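Local coordinates for protein isomaltodextranase (Arthrobacter globiformis, PDB 5AWQ) that hydrolyses alpha-1,6-glucosidic linkages in polysaccharides such as dextran, removing successive isomaltose units from the non-reducing ends of the chains, at residues Y75-T80 / G194-R199; C79-I84 / G122-P127; V130-V135 / G166-W171; D240-L245 / N260-R265. All blocks are in the same frame, centred on the assembly; numbering follows the deposited sequence.

Contact 1: residues Y75-T80 / G194-R199; sequences YDIACT and GVPYLR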
# COMPACT_ATOMS: atom_id res chain seq x y z
N TYR A 75 7.89 -11.32 11.13
CA TYR A 75 8.54 -11.33 9.82
C TYR A 75 8.58 -12.79 9.37
O TYR A 75 9.62 -13.44 9.46
CB TYR A 75 9.94 -10.71 9.87
CG TYR A 75 9.97 -9.25 10.29
CD1 TYR A 75 10.06 -8.89 11.63
CD2 TYR A 75 9.93 -8.23 9.34
CE1 TYR A 75 10.10 -7.56 12.01
CE2 TYR A 75 9.95 -6.90 9.72
CZ TYR A 75 10.05 -6.57 11.04
OH TYR A 75 10.11 -5.25 11.38
N ASP A 76 7.44 -13.28 8.91
CA ASP A 76 7.32 -14.72 8.69
C ASP A 76 7.10 -15.10 7.25
O ASP A 76 6.69 -16.21 6.97
CB ASP A 76 6.25 -15.29 9.61
CG ASP A 76 4.91 -14.72 9.36
OD1 ASP A 76 4.73 -14.03 8.33
OD2 ASP A 76 4.01 -14.94 10.20
N ILE A 77 7.37 -14.19 6.32
CA ILE A 77 7.49 -14.50 4.90
C ILE A 77 8.96 -14.34 4.49
O ILE A 77 9.55 -13.33 4.81
CB ILE A 77 6.60 -13.55 4.07
CG1 ILE A 77 5.11 -13.80 4.32
CG2 ILE A 77 6.91 -13.69 2.58
CD1 ILE A 77 4.19 -12.73 3.77
N ALA A 78 9.53 -15.34 3.83
CA ALA A 78 10.84 -15.24 3.18
C ALA A 78 10.55 -15.13 1.70
O ALA A 78 9.90 -16.01 1.12
CB ALA A 78 11.71 -16.46 3.47
N CYS A 79 10.98 -14.03 1.10
CA CYS A 79 10.57 -13.68 -0.26
C CYS A 79 11.77 -13.62 -1.19
O CYS A 79 12.78 -13.02 -0.86
CB CYS A 79 9.88 -12.33 -0.23
SG CYS A 79 9.05 -11.84 -1.76
N THR A 80 11.65 -14.25 -2.35
CA THR A 80 12.66 -14.14 -3.38
C THR A 80 12.57 -12.80 -4.11
O THR A 80 11.63 -12.02 -3.88
CB THR A 80 12.58 -15.30 -4.40
OG1 THR A 80 11.30 -15.27 -5.05
CG2 THR A 80 12.76 -16.63 -3.72
N GLY A 194 1.12 -22.21 -1.78
CA GLY A 194 1.03 -21.65 -0.43
C GLY A 194 1.61 -20.25 -0.31
O GLY A 194 1.88 -19.77 0.78
N VAL A 195 1.77 -19.59 -1.44
CA VAL A 195 2.38 -18.26 -1.47
C VAL A 195 1.34 -17.19 -1.15
O VAL A 195 0.35 -17.08 -1.86
CB VAL A 195 2.98 -18.00 -2.85
CG1 VAL A 195 3.50 -16.58 -2.97
CG2 VAL A 195 4.09 -19.00 -3.11
N PRO A 196 1.55 -16.39 -0.08
CA PRO A 196 0.59 -15.35 0.23
C PRO A 196 0.87 -13.99 -0.41
O PRO A 196 0.06 -13.08 -0.31
CB PRO A 196 0.72 -15.22 1.75
CG PRO A 196 2.15 -15.50 2.01
CD PRO A 196 2.52 -16.57 1.02
N TYR A 197 2.01 -13.88 -1.08
CA TYR A 197 2.51 -12.61 -1.56
C TYR A 197 3.27 -12.83 -2.86
O TYR A 197 4.28 -13.54 -2.88
CB TYR A 197 3.45 -12.05 -0.49
CG TYR A 197 3.98 -10.65 -0.70
CD1 TYR A 197 3.16 -9.62 -1.10
CD2 TYR A 197 5.29 -10.39 -0.49
CE1 TYR A 197 3.67 -8.33 -1.29
CE2 TYR A 197 5.81 -9.13 -0.67
CZ TYR A 197 5.01 -8.11 -1.05
OH TYR A 197 5.60 -6.86 -1.23
N LEU A 198 2.80 -12.21 -3.93
CA LEU A 198 3.43 -12.33 -5.25
C LEU A 198 3.86 -10.94 -5.70
O LEU A 198 3.04 -10.03 -5.80
CB LEU A 198 2.44 -12.94 -6.26
CG LEU A 198 2.99 -13.18 -7.68
CD1 LEU A 198 4.11 -14.22 -7.70
CD2 LEU A 198 1.88 -13.57 -8.63
N ARG A 199 5.15 -10.80 -5.98
CA ARG A 199 5.75 -9.52 -6.35
C ARG A 199 6.05 -9.52 -7.83
O ARG A 199 6.92 -10.25 -8.29
CB ARG A 199 6.99 -9.28 -5.51
CG ARG A 199 6.68 -9.27 -4.03
CD ARG A 199 7.80 -8.71 -3.20
NE ARG A 199 7.69 -7.27 -3.14
CZ ARG A 199 8.52 -6.42 -3.74
NH1 ARG A 199 8.32 -5.14 -3.63
NH2 ARG A 199 9.53 -6.86 -4.46
O HOH W 1 11.07 -9.26 -4.26

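Contact 2: residues C79-I84 / G122-P127; sequences CTDGWI and GVYYNP. With GLC (alpha-D-glucopyranose), chain B; GLC (alpha-D-glucopyranose), chain C.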
# COMPACT_ATOMS: atom_id res chain seq x y z
N CYS A 79 10.98 -14.03 1.10
CA CYS A 79 10.57 -13.68 -0.26
C CYS A 79 11.77 -13.62 -1.19
O CYS A 79 12.78 -13.02 -0.86
CB CYS A 79 9.88 -12.33 -0.23
SG CYS A 79 9.05 -11.84 -1.76
N THR A 80 11.65 -14.25 -2.35
CA THR A 80 12.66 -14.14 -3.38
C THR A 80 12.57 -12.80 -4.11
O THR A 80 11.63 -12.02 -3.88
CB THR A 80 12.58 -15.30 -4.40
OG1 THR A 80 11.30 -15.27 -5.05
CG2 THR A 80 12.76 -16.63 -3.72
N ASP A 81 13.54 -12.52 -4.98
CA ASP A 81 13.57 -11.31 -5.78
C ASP A 81 14.01 -11.69 -7.20
O ASP A 81 13.70 -12.80 -7.66
CB ASP A 81 14.43 -10.22 -5.10
CG ASP A 81 14.17 -8.83 -5.66
OD1 ASP A 81 13.15 -8.22 -5.27
OD2 ASP A 81 14.97 -8.38 -6.49
N GLY A 82 14.69 -10.78 -7.90
CA GLY A 82 15.09 -11.00 -9.27
C GLY A 82 16.26 -11.93 -9.48
O GLY A 82 16.46 -12.89 -8.72
N TRP A 83 17.00 -11.66 -10.55
CA TRP A 83 18.07 -12.54 -11.01
C TRP A 83 17.47 -13.92 -11.30
O TRP A 83 18.03 -14.94 -10.92
CB TRP A 83 19.24 -12.58 -10.00
CG TRP A 83 19.91 -11.26 -9.87
CD1 TRP A 83 20.99 -10.82 -10.58
CD2 TRP A 83 19.50 -10.16 -9.04
NE1 TRP A 83 21.30 -9.53 -10.22
CE2 TRP A 83 20.40 -9.10 -9.28
CE3 TRP A 83 18.47 -9.97 -8.11
CZ2 TRP A 83 20.28 -7.87 -8.65
CZ3 TRP A 83 18.36 -8.74 -7.49
CH2 TRP A 83 19.26 -7.72 -7.74
N ILE A 84 16.33 -13.92 -12.00
CA ILE A 84 15.60 -15.15 -12.34
C ILE A 84 15.79 -15.65 -13.78
O ILE A 84 15.17 -16.63 -14.19
CB ILE A 84 14.09 -15.08 -11.97
CG1 ILE A 84 13.39 -13.79 -12.50
CG2 ILE A 84 13.90 -15.20 -10.47
CD1 ILE A 84 13.41 -13.60 -13.99
N GLY A 122 7.33 -16.18 -0.05
CA GLY A 122 6.98 -15.09 -0.95
C GLY A 122 7.73 -15.26 -2.24
O GLY A 122 8.90 -15.62 -2.24
N VAL A 123 7.08 -14.95 -3.36
CA VAL A 123 7.70 -15.15 -4.66
C VAL A 123 7.70 -13.87 -5.49
O VAL A 123 6.68 -13.22 -5.64
CB VAL A 123 7.02 -16.29 -5.46
CG1 VAL A 123 7.50 -16.33 -6.90
CG2 VAL A 123 7.29 -17.61 -4.77
N TYR A 124 8.86 -13.58 -6.08
CA TYR A 124 8.99 -12.56 -7.12
C TYR A 124 8.91 -13.27 -8.47
O TYR A 124 9.78 -14.06 -8.83
CB TYR A 124 10.34 -11.86 -6.94
CG TYR A 124 10.80 -10.87 -8.01
CD1 TYR A 124 11.33 -11.31 -9.22
CD2 TYR A 124 10.80 -9.50 -7.74
CE1 TYR A 124 11.80 -10.41 -10.16
CE2 TYR A 124 11.29 -8.60 -8.68
CZ TYR A 124 11.79 -9.06 -9.88
OH TYR A 124 12.29 -8.18 -10.82
N TYR A 125 7.85 -12.99 -9.21
CA TYR A 125 7.79 -13.42 -10.62
C TYR A 125 6.71 -12.64 -11.35
O TYR A 125 5.74 -12.19 -10.73
CB TYR A 125 7.57 -14.94 -10.77
CG TYR A 125 8.23 -15.46 -12.03
CD1 TYR A 125 9.60 -15.61 -12.08
CD2 TYR A 125 7.49 -15.75 -13.19
CE1 TYR A 125 10.23 -16.05 -13.23
CE2 TYR A 125 8.12 -16.19 -14.35
CZ TYR A 125 9.49 -16.34 -14.36
OH TYR A 125 10.12 -16.77 -15.51
N ASN A 126 6.87 -12.50 -12.66
CA ASN A 126 5.91 -11.85 -13.51
C ASN A 126 5.30 -12.92 -14.42
O ASN A 126 6.02 -13.56 -15.20
CB ASN A 126 6.58 -10.73 -14.32
CG ASN A 126 5.59 -9.94 -15.14
OD1 ASN A 126 4.58 -10.48 -15.61
ND2 ASN A 126 5.86 -8.65 -15.33
N PRO A 127 3.99 -13.17 -14.28
CA PRO A 127 3.36 -14.24 -15.04
C PRO A 127 3.19 -13.95 -16.53
O PRO A 127 2.65 -14.78 -17.26
CB PRO A 127 2.02 -14.41 -14.35
CG PRO A 127 1.69 -13.04 -13.84
CD PRO A 127 3.02 -12.41 -13.48
C1 GLC B . 17.45 -8.03 -11.29
C2 GLC B . 18.61 -7.81 -12.25
C3 GLC B . 18.15 -7.65 -13.69
C4 GLC B . 17.26 -8.84 -14.06
C5 GLC B . 16.11 -8.90 -13.06
C6 GLC B . 15.15 -10.07 -13.30
O2 GLC B . 19.34 -6.66 -11.83
O3 GLC B . 19.27 -7.57 -14.56
O4 GLC B . 16.76 -8.74 -15.38
O5 GLC B . 16.62 -9.09 -11.75
O6 GLC B . 15.80 -11.33 -13.22
C1 GLC C . 14.05 -3.71 -10.82
C2 GLC C . 13.28 -3.46 -9.53
C3 GLC C . 14.05 -3.92 -8.29
C4 GLC C . 14.50 -5.37 -8.45
C5 GLC C . 15.30 -5.46 -9.75
C6 GLC C . 15.78 -6.88 -10.06
O2 GLC C . 12.98 -2.07 -9.45
O3 GLC C . 13.26 -3.74 -7.11
O4 GLC C . 15.30 -5.76 -7.35
O5 GLC C . 14.52 -5.04 -10.87
O6 GLC C . 16.70 -6.82 -11.15
O HOH W 2 11.98 -15.06 -7.64
O HOH W 3 12.70 -17.53 -15.13

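Contact 3: residues V130-V135 / G166-W171; sequences VHRAAV and GNQLYW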
# COMPACT_ATOMS: atom_id res chain seq x y z
N VAL A 130 7.71 -15.62 -20.22
CA VAL A 130 7.70 -16.97 -20.79
C VAL A 130 9.15 -17.32 -21.04
O VAL A 130 9.82 -16.64 -21.84
CB VAL A 130 6.89 -17.02 -22.11
CG1 VAL A 130 6.75 -18.45 -22.55
CG2 VAL A 130 5.50 -16.41 -21.97
N HIS A 131 9.66 -18.35 -20.38
CA HIS A 131 11.08 -18.65 -20.51
C HIS A 131 11.39 -19.23 -21.88
O HIS A 131 10.64 -20.06 -22.40
CB HIS A 131 11.59 -19.58 -19.41
CG HIS A 131 13.05 -19.45 -19.16
ND1 HIS A 131 13.99 -19.99 -20.01
CD2 HIS A 131 13.73 -18.78 -18.21
CE1 HIS A 131 15.20 -19.68 -19.56
NE2 HIS A 131 15.06 -18.96 -18.46
N ARG A 132 12.50 -18.81 -22.45
CA ARG A 132 12.96 -19.34 -23.74
C ARG A 132 13.03 -20.88 -23.72
O ARG A 132 12.70 -21.53 -24.71
CB ARG A 132 14.32 -18.75 -24.06
CG ARG A 132 14.86 -19.01 -25.45
CD ARG A 132 16.37 -18.78 -25.45
NE ARG A 132 16.93 -18.84 -26.80
CZ ARG A 132 17.43 -17.81 -27.48
NH1 ARG A 132 17.52 -16.60 -26.95
NH2 ARG A 132 17.91 -18.02 -28.70
N ALA A 133 13.47 -21.46 -22.63
CA ALA A 133 13.57 -22.93 -22.52
C ALA A 133 12.19 -23.60 -22.63
O ALA A 133 12.08 -24.71 -23.14
CB ALA A 133 14.23 -23.32 -21.21
N ALA A 134 11.15 -22.93 -22.14
CA ALA A 134 9.81 -23.50 -22.25
C ALA A 134 9.31 -23.37 -23.68
O ALA A 134 8.71 -24.30 -24.20
CB ALA A 134 8.86 -22.83 -21.26
N VAL A 135 9.58 -22.24 -24.32
CA VAL A 135 9.25 -22.04 -25.73
C VAL A 135 9.92 -23.09 -26.62
O VAL A 135 9.30 -23.60 -27.57
CB VAL A 135 9.63 -20.61 -26.17
CG1 VAL A 135 9.61 -20.48 -27.69
CG2 VAL A 135 8.69 -19.60 -25.53
N GLY A 166 18.94 -8.77 -23.30
CA GLY A 166 18.10 -9.83 -22.75
C GLY A 166 17.73 -10.83 -23.83
O GLY A 166 17.31 -10.44 -24.91
N ASN A 167 17.91 -12.11 -23.52
CA ASN A 167 17.56 -13.17 -24.46
C ASN A 167 17.11 -14.46 -23.82
O ASN A 167 17.12 -15.51 -24.48
CB ASN A 167 18.76 -13.46 -25.39
CG ASN A 167 19.98 -13.98 -24.65
OD1 ASN A 167 19.97 -14.22 -23.45
ND2 ASN A 167 21.07 -14.17 -25.40
N GLN A 168 16.69 -14.42 -22.55
CA GLN A 168 16.28 -15.63 -21.85
C GLN A 168 14.77 -15.70 -21.56
O GLN A 168 14.23 -16.80 -21.42
CB GLN A 168 17.05 -15.81 -20.53
CG GLN A 168 18.54 -16.09 -20.71
CD GLN A 168 18.80 -17.34 -21.54
OE1 GLN A 168 19.33 -17.26 -22.65
NE2 GLN A 168 18.41 -18.50 -21.01
N LEU A 169 14.12 -14.55 -21.47
CA LEU A 169 12.69 -14.44 -21.19
C LEU A 169 11.99 -13.69 -22.29
O LEU A 169 12.42 -12.61 -22.69
CB LEU A 169 12.45 -13.67 -19.88
CG LEU A 169 13.11 -14.27 -18.63
CD1 LEU A 169 13.21 -13.25 -17.52
CD2 LEU A 169 12.35 -15.49 -18.18
N TYR A 170 10.91 -14.27 -22.80
CA TYR A 170 10.01 -13.57 -23.68
C TYR A 170 8.98 -12.81 -22.86
O TYR A 170 8.63 -13.22 -21.76
CB TYR A 170 9.25 -14.56 -24.57
CG TYR A 170 10.05 -15.23 -25.66
CD1 TYR A 170 10.12 -14.67 -26.93
CD2 TYR A 170 10.69 -16.44 -25.44
CE1 TYR A 170 10.83 -15.29 -27.96
CE2 TYR A 170 11.41 -17.08 -26.46
CZ TYR A 170 11.47 -16.49 -27.71
OH TYR A 170 12.17 -17.10 -28.73
N TRP A 171 8.47 -11.74 -23.43
CA TRP A 171 7.19 -11.23 -23.00
C TRP A 171 6.07 -12.00 -23.69
O TRP A 171 6.12 -12.21 -24.89
CB TRP A 171 7.04 -9.74 -23.33
CG TRP A 171 7.78 -8.83 -22.40
CD1 TRP A 171 8.73 -7.93 -22.74
CD2 TRP A 171 7.61 -8.73 -20.98
NE1 TRP A 171 9.16 -7.24 -21.63
CE2 TRP A 171 8.50 -7.72 -20.53
CE3 TRP A 171 6.80 -9.37 -20.04
CZ2 TRP A 171 8.59 -7.34 -19.20
CZ3 TRP A 171 6.90 -9.00 -18.71
CH2 TRP A 171 7.80 -8.00 -18.30

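Contact 4: residues D240-L245 / N260-R265; sequences DMEVSL and NGDLVR. With GLC (alpha-D-glucopyranose), chain C.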
# COMPACT_ATOMS: atom_id res chain seq x y z
N ASP A 240 -6.87 -14.70 -1.75
CA ASP A 240 -5.90 -15.57 -1.09
C ASP A 240 -4.46 -15.09 -1.16
O ASP A 240 -3.65 -15.46 -0.30
CB ASP A 240 -5.95 -17.00 -1.67
CG ASP A 240 -7.21 -17.75 -1.30
OD1 ASP A 240 -7.91 -17.34 -0.37
OD2 ASP A 240 -7.50 -18.78 -1.92
N MET A 241 -4.13 -14.34 -2.20
CA MET A 241 -2.75 -13.92 -2.47
C MET A 241 -2.69 -12.43 -2.76
O MET A 241 -3.49 -11.88 -3.51
CB MET A 241 -2.16 -14.74 -3.62
CG MET A 241 -0.64 -14.59 -3.77
SD MET A 241 0.06 -15.82 -4.90
CE MET A 241 -0.62 -15.08 -6.38
N GLU A 242 -1.74 -11.78 -2.09
CA GLU A 242 -1.54 -10.36 -2.17
C GLU A 242 -0.70 -10.03 -3.40
O GLU A 242 0.30 -10.68 -3.67
CB GLU A 242 -0.86 -9.90 -0.88
CG GLU A 242 -0.82 -8.39 -0.69
CD GLU A 242 -0.51 -7.97 0.74
OE1 GLU A 242 0.24 -8.69 1.43
OE2 GLU A 242 -1.01 -6.92 1.15
N VAL A 243 -1.13 -9.01 -4.12
CA VAL A 243 -0.56 -8.64 -5.41
C VAL A 243 0.26 -7.35 -5.27
O VAL A 243 -0.29 -6.28 -5.06
CB VAL A 243 -1.67 -8.44 -6.45
CG1 VAL A 243 -1.11 -7.96 -7.78
CG2 VAL A 243 -2.46 -9.74 -6.66
N SER A 244 1.57 -7.50 -5.38
CA SER A 244 2.52 -6.39 -5.33
C SER A 244 2.95 -6.03 -6.74
O SER A 244 3.42 -6.88 -7.51
CB SER A 244 3.73 -6.80 -4.49
OG SER A 244 4.88 -6.08 -4.83
N LEU A 245 2.76 -4.77 -7.11
CA LEU A 245 3.17 -4.26 -8.42
C LEU A 245 4.44 -3.46 -8.21
O LEU A 245 4.44 -2.41 -7.54
CB LEU A 245 2.06 -3.42 -9.03
CG LEU A 245 0.73 -4.16 -9.25
CD1 LEU A 245 -0.33 -3.22 -9.78
CD2 LEU A 245 0.90 -5.35 -10.18
N ASN A 260 -6.44 -3.12 -9.80
CA ASN A 260 -6.01 -4.52 -9.93
C ASN A 260 -4.98 -5.06 -8.95
O ASN A 260 -4.69 -6.25 -8.95
CB ASN A 260 -5.51 -4.76 -11.35
CG ASN A 260 -6.61 -4.58 -12.37
OD1 ASN A 260 -6.62 -3.59 -13.12
ND2 ASN A 260 -7.56 -5.49 -12.37
N GLY A 261 -4.41 -4.18 -8.12
CA GLY A 261 -3.33 -4.59 -7.24
C GLY A 261 -3.58 -4.24 -5.79
O GLY A 261 -4.54 -3.53 -5.47
N ASP A 262 -2.71 -4.74 -4.92
CA ASP A 262 -2.74 -4.37 -3.49
C ASP A 262 -1.65 -3.38 -3.10
O ASP A 262 -1.90 -2.49 -2.31
CB ASP A 262 -2.63 -5.63 -2.63
CG ASP A 262 -3.76 -6.59 -2.87
OD1 ASP A 262 -4.92 -6.13 -2.85
OD2 ASP A 262 -3.50 -7.79 -3.05
N LEU A 263 -0.44 -3.57 -3.63
CA LEU A 263 0.70 -2.72 -3.32
C LEU A 263 1.31 -2.15 -4.59
O LEU A 263 1.32 -2.81 -5.61
CB LEU A 263 1.80 -3.52 -2.62
CG LEU A 263 1.72 -3.80 -1.13
CD1 LEU A 263 0.57 -4.71 -0.81
CD2 LEU A 263 3.04 -4.38 -0.63
N VAL A 264 1.81 -0.92 -4.49
CA VAL A 264 2.57 -0.28 -5.56
C VAL A 264 3.88 0.29 -5.00
O VAL A 264 3.88 0.97 -3.97
CB VAL A 264 1.81 0.86 -6.27
CG1 VAL A 264 0.73 0.29 -7.16
CG2 VAL A 264 1.24 1.88 -5.29
N ARG A 265 4.99 -0.01 -5.67
CA ARG A 265 6.25 0.67 -5.36
C ARG A 265 6.14 2.16 -5.66
O ARG A 265 5.64 2.55 -6.72
CB ARG A 265 7.40 0.06 -6.16
CG ARG A 265 8.08 -1.13 -5.48
CD ARG A 265 9.13 -0.72 -4.46
NE ARG A 265 10.17 0.05 -5.14
CZ ARG A 265 11.10 -0.45 -5.95
NH1 ARG A 265 11.24 -1.75 -6.11
NH2 ARG A 265 11.89 0.40 -6.60
C1 GLC C . 14.05 -3.71 -10.82
C2 GLC C . 13.28 -3.46 -9.53
C3 GLC C . 14.05 -3.92 -8.29
C4 GLC C . 14.50 -5.37 -8.45
C5 GLC C . 15.30 -5.46 -9.75
C6 GLC C . 15.78 -6.88 -10.06
O2 GLC C . 12.98 -2.07 -9.45
O3 GLC C . 13.26 -3.74 -7.11
O4 GLC C . 15.30 -5.76 -7.35
O5 GLC C . 14.52 -5.04 -10.87
O6 GLC C . 16.70 -6.82 -11.15

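Contact 1: residues Y75-T80 / G194-R199
In Cys79 the SG stands anti to the backbone N (chi1 -170°), which carries it against the aliphatic part of Arg199. Ile77 turns CG1 beside its own N, sending CD1 toward Pro196. Ile77 CD1 meets Pro196 CG at 3.9 Å, and the two side chains run alongside each other, pointing opposite ways. Cys79 SG lies 3.7 Å from Arg199 CD. It also approaches the Tyr197 ring obliquely, 5.3 Å from the centroid, as a sulfur-aromatic contact. The two strands are not neighbours in the parallel barrel sheet. Strand 120-124 runs between them, and the axes of the two short strands come no nearer than 9.4 Å. The meeting is therefore made by side chains inside the barrel, where Gly122 of the middle strand brings no side chain of its own. Arg199 folds back on Tyr197. Its CG rides over one ring face near the rim. Arg199 NE donates to Tyr197 OH at 2.9 Å, with the hydroxyl close to the guanidinium plane. Arg199 NH2 gives to a water that donates to Thr80 O, so a water bridge joins the segments. Arg199 NH1 forms a salt bridge with Asp314, and Tyr197 OH is hydrogen-bonded to Tyr40 OH.

Contact 2: residues C79-I84 / G122-P127
The sugar-binding end of a (beta/alpha)8 barrel begins here, where the loop after strand 77-79 and the tip of strand 120-124 line the pocket for two bound, linked glucose units. C1 of the chain B glucose is joined to O6 of the chain C glucose, a 1,6 link consistent with the isomaltose unit the enzyme releases. Cys79 pairs with Gly122 in parallel, and Thr80 N donates to Gly122 O at 3.1 Å from above the carbonyl plane. Past this point a side chain takes over from the backbone. Thr80 OG1 sits between its own N and carbonyl carbon (chi1 61°), and there it accepts a nearly straight bond from Tyr124 N (174°). A water accepts from the same OG1 and donates to Asp81 O and Tyr124 O. The Tyr124 ring lies flat under the loop. Gly82 N is 3.6 Å above its centre, with Asp81 C nearer the rim of the same face. Tyr124 OH is hydrogen-bonded to Asp201, the probable nucleophile. Asp81 OD2 takes Gly82 N from above the carboxylate plane and also O4 of the chain C glucose, at 2.8 Å. The Gly82 bond thus helps to position the sugar-binding carboxylate. Ile84 CG1 reaches the edge of Tyr124 and packs 4.0 Å from Tyr125 CE1. Trp83 N and Ile84 N donate to O5 and O6 of the chain B glucose. Over the Trp83 indole, C1 of that glucose stands 3.6 Å above the ring plane, at its centre.

Contact 3: residues V130-V135 / G166-W171
The His131 ring has the carbonyl oxygen of Gln168 over one face, 3.4 Å above its centre. At its edge, Ala133 N lies in the ring plane and donates to ND1 at 3.0 Å. This caps the first turn of helix 132-135, with His131 as the N-cap residue. His131 NE2 is hydrogen-bonded to Glu85 O, so both ring nitrogens are engaged. Leu169 CD2 comes obliquely to the same ring, 3.6 Å from His131 CD2. The Arg132 guanidinium meets Asn167 O at its edge. NH1 donates at 2.7 Å, and the bond lies in both the guanidinium and the carbonyl plane. The extended Arg132 chain (chi3 -172°) carries the group out to that carbonyl, while NE pairs with Glu136. The Tyr170 ring presents its edge to Val130 O and Arg132 CA. Val135 crosses it at about a right angle, with CG2 3.7 Å from Tyr170 CD2. The backbones of Val130 and Tyr170 exchange two hydrogen bonds, and Arg132 N adds a third, to Gln168 O. His131 and Leu169 form the next, non-hydrogen-bonded pair. This is a small two-stranded antiparallel sheet running into an N-capped helix, set in the long excursion between barrel strand 120-124 and helix 179-193.

Contact 4: residues D240-L245 / N260-R265
Asp262 CB lies 3.4 Å from Val243 O and 3.8 Å from Glu242 CG. Its CG turns beside the backbone N (chi1 -60°), placing the carboxylate alongside strand 242-245. OD2 of Asp262 then accepts from Val243 N at 2.9 Å, on the anti side and somewhat out of the carboxylate plane. OD1 is taken by Arg27 and Ser29. Asp262 is probably the proton donor, yet here its carboxylate lies far from the chain C glucose. Val243 O accepts from both Asp262 N and Leu263 N, a shared acceptor just where strand 263-265 begins. From there the two strands run parallel as neighbours in the (beta/alpha)8 barrel, joined by helix 251-260 in a beta-alpha-beta crossover. Leu245 N donates to Leu263 O, and Leu245 O receives Arg265 N nearly along the C=O axis. Leu263 CD1 packs 3.3 Å from Glu242 OE2, the side chains crossing at a slant. On the other face of the sheet Leu245 CB touches Val264 CG1 at 4.4 Å. Arg265 bends at chi2 and chi3 toward the sugar. Arg265 NH1 donates to O3 of the chain C glucose at 3.0 Å, and Asn267 O, Asp269 and Asp316 also hold the guanidinium.

In the fold
Contacts 1, 2 and 4 share the eight-stranded parallel barrel sheet, in which strands 77-79, 120-124, 197-200, 242-245 and 263-265 follow one another. Contacts 1 and 2 both use the chain around strand 77-79, and their centres are about 10 Å apart. Contact 4 comes later, its centre about 12 Å from that of contact 1. Contact 3 lies between the two segments of contact 1 in sequence, about 24 Å away between centres. It touches contact 2 through Leu169 on Ile84 and Tyr125. Contacts 2 and 4 do not touch, but Asp81 after strand 77-79 and Arg265 of strand 263-265 both hold the chain C glucose. Barrel strand ends and loops thus face one sugar pocket.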